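Local coordinates for protein SPD1 nuclease (Streptococcus pyogenes, PDB 2XGR) that probably hydrolyses DNA as a secreted, prophage-encoded, metal-dependent endonuclease of the His-Me finger superfamily, at residues 178-183 with 198-203. Numbering follows the deposited sequence.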
ATOM      1  N   TRP A 178      -1.537  15.262  -4.367  1.00  9.02           N
ATOM      2  CA  TRP A 178      -0.581  14.324  -3.741  1.00  8.74           C
ATOM      3  C   TRP A 178      -1.348  13.150  -3.192  1.00  8.01           C
ATOM      4  O   TRP A 178      -2.502  13.294  -2.803  1.00  7.55           O
ATOM      5  CB  TRP A 178       0.072  14.984  -2.538  1.00  7.79           C
ATOM      6  CG  TRP A 178       0.904  16.182  -2.942  1.00 11.42           C
ATOM      7  CD1 TRP A 178       0.456  17.459  -3.236  1.00 11.89           C
ATOM      8  CD2 TRP A 178       2.330  16.198  -3.108  1.00 10.43           C
ATOM      9  NE1 TRP A 178       1.550  18.269  -3.622  1.00 11.28           N
ATOM     10  CE2 TRP A 178       2.696  17.508  -3.551  1.00 10.90           C
ATOM     11  CE3 TRP A 178       3.336  15.207  -2.986  1.00  7.95           C
ATOM     12  CZ2 TRP A 178       4.033  17.853  -3.809  1.00 12.05           C
ATOM     13  CZ3 TRP A 178       4.662  15.577  -3.204  1.00 11.16           C
ATOM     14  CH2 TRP A 178       4.991  16.873  -3.649  1.00 12.26           C
ATOM     15  N   LEU A 179      -0.697  12.001  -3.184  1.00  6.89           N
ATOM     16  CA  LEU A 179      -1.201  10.814  -2.470  1.00  6.84           C
ATOM     17  C   LEU A 179      -0.341  10.618  -1.243  1.00  6.58           C
ATOM     18  O   LEU A 179       0.917  10.580  -1.345  1.00  5.82           O
ATOM     19  CB  LEU A 179      -1.048   9.624  -3.409  1.00  6.87           C
ATOM     20  CG  LEU A 179      -1.277   8.247  -2.707  1.00  7.78           C
ATOM     21  CD1 LEU A 179      -2.750   8.126  -2.130  1.00  7.14           C
ATOM     22  CD2 LEU A 179      -0.954   7.077  -3.694  1.00  6.47           C
ATOM     23  N   ASP A 180      -0.979  10.463  -0.077  1.00  7.20           N
ATOM     24  CA  ASP A 180      -0.242  10.053   1.109  1.00  7.23           C
ATOM     25  C   ASP A 180      -0.674   8.610   1.310  1.00  7.39           C
ATOM     26  O   ASP A 180      -1.873   8.301   1.474  1.00  6.07           O
ATOM     27  CB  ASP A 180      -0.644  10.948   2.320  1.00  5.49           C
ATOM     28  CG  ASP A 180       0.064  10.539   3.608  1.00  7.72           C
ATOM     29  OD1 ASP A 180      -0.235   9.468   4.139  1.00  7.95           O
ATOM     30  OD2 ASP A 180       0.992  11.293   4.026  1.00 10.21           O
ATOM     31  N   TYR A 181       0.301   7.694   1.381  1.00  5.37           N
ATOM     32  CA  TYR A 181      -0.043   6.299   1.368  1.00  5.66           C
ATOM     33  C   TYR A 181       0.912   5.543   2.306  1.00  5.77           C
ATOM     34  O   TYR A 181       2.137   5.603   2.151  1.00  6.76           O
ATOM     35  CB  TYR A 181       0.114   5.793  -0.111  1.00  5.97           C
ATOM     36  CG  TYR A 181      -0.032   4.291  -0.355  1.00  4.67           C
ATOM     37  CD1 TYR A 181      -1.064   3.520   0.248  1.00  4.45           C
ATOM     38  CD2 TYR A 181       0.870   3.616  -1.167  1.00  7.47           C
ATOM     39  CE1 TYR A 181      -1.176   2.128  -0.014  1.00  5.13           C
ATOM     40  CE2 TYR A 181       0.778   2.211  -1.418  1.00  5.63           C
ATOM     41  CZ  TYR A 181      -0.267   1.497  -0.839  1.00  4.50           C
ATOM     42  OH  TYR A 181      -0.376   0.163  -1.137  1.00  6.77           O
ATOM     43  N   LYS A 182       0.336   4.839   3.289  1.00  7.28           N
ATOM     44  CA  LYS A 182       1.147   4.140   4.292  1.00  6.84           C
ATOM     45  C   LYS A 182       0.734   2.679   4.251  1.00  7.90           C
ATOM     46  O   LYS A 182      -0.476   2.378   4.228  1.00  6.76           O
ATOM     47  CB  LYS A 182       0.849   4.739   5.685  1.00  6.03           C
ATOM     48  CG  LYS A 182       1.822   4.124   6.722  1.00  8.53           C
ATOM     49  CD  LYS A 182       1.463   4.619   8.168  1.00 11.35           C
ATOM     50  CE  LYS A 182       2.475   4.072   9.169  1.00 14.73           C
ATOM     51  NZ  LYS A 182       2.024   4.599  10.521  1.00 16.94           N
ATOM     52  N   VAL A 183       1.722   1.780   4.210  1.00  6.47           N
ATOM     53  CA  VAL A 183       1.456   0.342   4.232  1.00  6.29           C
ATOM     54  C   VAL A 183       2.126  -0.230   5.485  1.00  5.81           C
ATOM     55  O   VAL A 183       3.333  -0.085   5.711  1.00  5.86           O
ATOM     56  CB  VAL A 183       1.985  -0.344   2.924  1.00  8.13           C
ATOM     57  CG1 VAL A 183       1.695  -1.880   2.992  1.00  7.52           C
ATOM     58  CG2 VAL A 183       1.287   0.341   1.688  1.00  8.75           C
ATOM     59  N   GLU A 198      -2.067  -3.461   6.336  0.50  6.73           N
ATOM     60  CA  GLU A 198      -2.983  -2.320   6.379  0.50  6.53           C
ATOM     61  C   GLU A 198      -2.554  -1.300   5.322  0.50  5.25           C
ATOM     62  O   GLU A 198      -1.416  -0.810   5.410  0.50  5.37           O
ATOM     63  CB  GLU A 198      -2.827  -1.625   7.741  0.50  7.04           C
ATOM     64  CG  GLU A 198      -3.742  -0.457   7.910  0.50 10.96           C
ATOM     65  CD  GLU A 198      -3.434   0.411   9.129  0.50 14.00           C
ATOM     66  OE1 GLU A 198      -4.116   0.186  10.156  0.50 17.00           O
ATOM     67  OE2 GLU A 198      -2.593   1.358   9.056  0.50  2.85           O
ATOM     68  N   LEU A 199      -3.434  -0.963   4.354  1.00  5.14           N
ATOM     69  CA  LEU A 199      -3.175   0.079   3.420  1.00  4.08           C
ATOM     70  C   LEU A 199      -3.945   1.305   3.867  1.00  6.59           C
ATOM     71  O   LEU A 199      -5.153   1.234   4.022  1.00  9.27           O
ATOM     72  CB  LEU A 199      -3.769  -0.331   2.017  1.00  2.76           C
ATOM     73  CG  LEU A 199      -2.981  -1.427   1.263  1.00  7.47           C
ATOM     74  CD1 LEU A 199      -3.169  -2.828   1.928  1.00 10.58           C
ATOM     75  CD2 LEU A 199      -3.480  -1.481  -0.197  1.00  7.89           C
ATOM     76  N   GLN A 200      -3.283   2.466   3.941  1.00  5.72           N
ATOM     77  CA  GLN A 200      -3.923   3.701   4.435  1.00  5.68           C
ATOM     78  C   GLN A 200      -3.668   4.816   3.421  1.00  7.77           C
ATOM     79  O   GLN A 200      -2.514   5.066   3.039  1.00  6.65           O
ATOM     80  CB  GLN A 200      -3.257   4.147   5.775  1.00  6.88           C
ATOM     81  CG  GLN A 200      -3.871   5.405   6.334  1.00  5.69           C
ATOM     82  CD  GLN A 200      -3.022   5.918   7.449  1.00  7.58           C
ATOM     83  OE1 GLN A 200      -3.080   5.382   8.565  1.00  9.81           O
ATOM     84  NE2 GLN A 200      -2.087   6.845   7.121  1.00  6.88           N
ATOM     85  N   TYR A 201      -4.720   5.440   2.909  1.00  6.12           N
ATOM     86  CA  TYR A 201      -4.476   6.422   1.867  1.00  4.08           C
ATOM     87  C   TYR A 201      -5.444   7.592   1.927  1.00  5.93           C
ATOM     88  O   TYR A 201      -6.618   7.456   2.351  1.00  7.02           O
ATOM     89  CB  TYR A 201      -4.524   5.775   0.432  1.00  4.70           C
ATOM     90  CG  TYR A 201      -5.723   4.884   0.204  1.00  5.39           C
ATOM     91  CD1 TYR A 201      -6.946   5.407  -0.224  1.00  7.66           C
ATOM     92  CD2 TYR A 201      -5.628   3.495   0.432  1.00  6.37           C
ATOM     93  CE1 TYR A 201      -8.053   4.531  -0.507  1.00  6.37           C
ATOM     94  CE2 TYR A 201      -6.766   2.653   0.165  1.00  6.11           C
ATOM     95  CZ  TYR A 201      -7.929   3.194  -0.339  1.00  8.77           C
ATOM     96  OH  TYR A 201      -8.994   2.331  -0.570  1.00  9.36           O
ATOM     97  N   VAL A 202      -4.937   8.743   1.500  1.00  4.60           N
ATOM     98  CA  VAL A 202      -5.789   9.946   1.388  1.00  6.24           C
ATOM     99  C   VAL A 202      -5.085  10.844   0.390  1.00  7.44           C
ATOM    100  O   VAL A 202      -3.845  10.705   0.207  1.00  8.35           O
ATOM    101  CB  VAL A 202      -5.960  10.628   2.712  1.00  5.97           C
ATOM    102  CG1 VAL A 202      -4.580  11.206   3.203  1.00  6.31           C
ATOM    103  CG2 VAL A 202      -7.059  11.802   2.668  1.00  6.95           C
ATOM    104  N   GLY A 203      -5.839  11.725  -0.275  1.00  7.45           N
ATOM    105  CA  GLY A 203      -5.209  12.671  -1.231  1.00  8.38           C
ATOM    106  C   GLY A 203      -5.020  14.022  -0.522  1.00  9.67           C
ATOM    107  O   GLY A 203      -5.624  14.281   0.542  1.00  9.63           O
TER
HETATM  108  O   HOH W   1      -2.245   7.654   4.476  1.00  9.37           O
HETATM  109  O   HOH W   2      -0.028   2.142  10.693  1.00 28.69           O
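Gln-200 NE2 is gripped by the backbone O of Lys-52 and, at 2.8 Å, by water 1, which bridges it to Asp-180 OD1. The same water is hydrogen-bonded to Asp-180 OD1 at 2.7 Å, apparently as donor, while OD2 of that carboxylate is held by Gln-79 NE2 and Leu-54 N. An amide and a carboxylate suit these two buried positions, since one water can join their donor and acceptor ends across the strands. With CG anti to the backbone N (chi1 -180°) and an extended chain, Gln-200 runs alongside Lys-182, its NE2 3.9 Å from CB of that lysine. Lys-182, also extended, makes a cation-pi contact with Phe-75.

The backbones pair as an antiparallel ladder, whose hydrogen-bonded pairs are Asp-180 with Val-202 and Lys-182 with Gln-200. Asp-180 N meets Val-202 O at 2.9 Å in a nearly straight bond (172°). On the other face the Tyr-181 side chain runs alongside that of Leu-199, whose CB lies at the ring edge, near its plane, 4.1 Å from CE1; the Tyr-181 OH sits 3.6 Å from Leu-199 CD2 and is hydrogen-bonded to Glu-164 OE1. The long ring thus packs against leucine while its polar end finds a carboxylate. Leu-179 CD1 reaches Tyr-201 CB at 3.9 Å.

These two strands form a beta hairpin in the large antiparallel sheet: strand 76-80 flanks 178-183, strand 228-233 flanks 198-203, and helix 160-173 packs on Leu-179 and Leu-199.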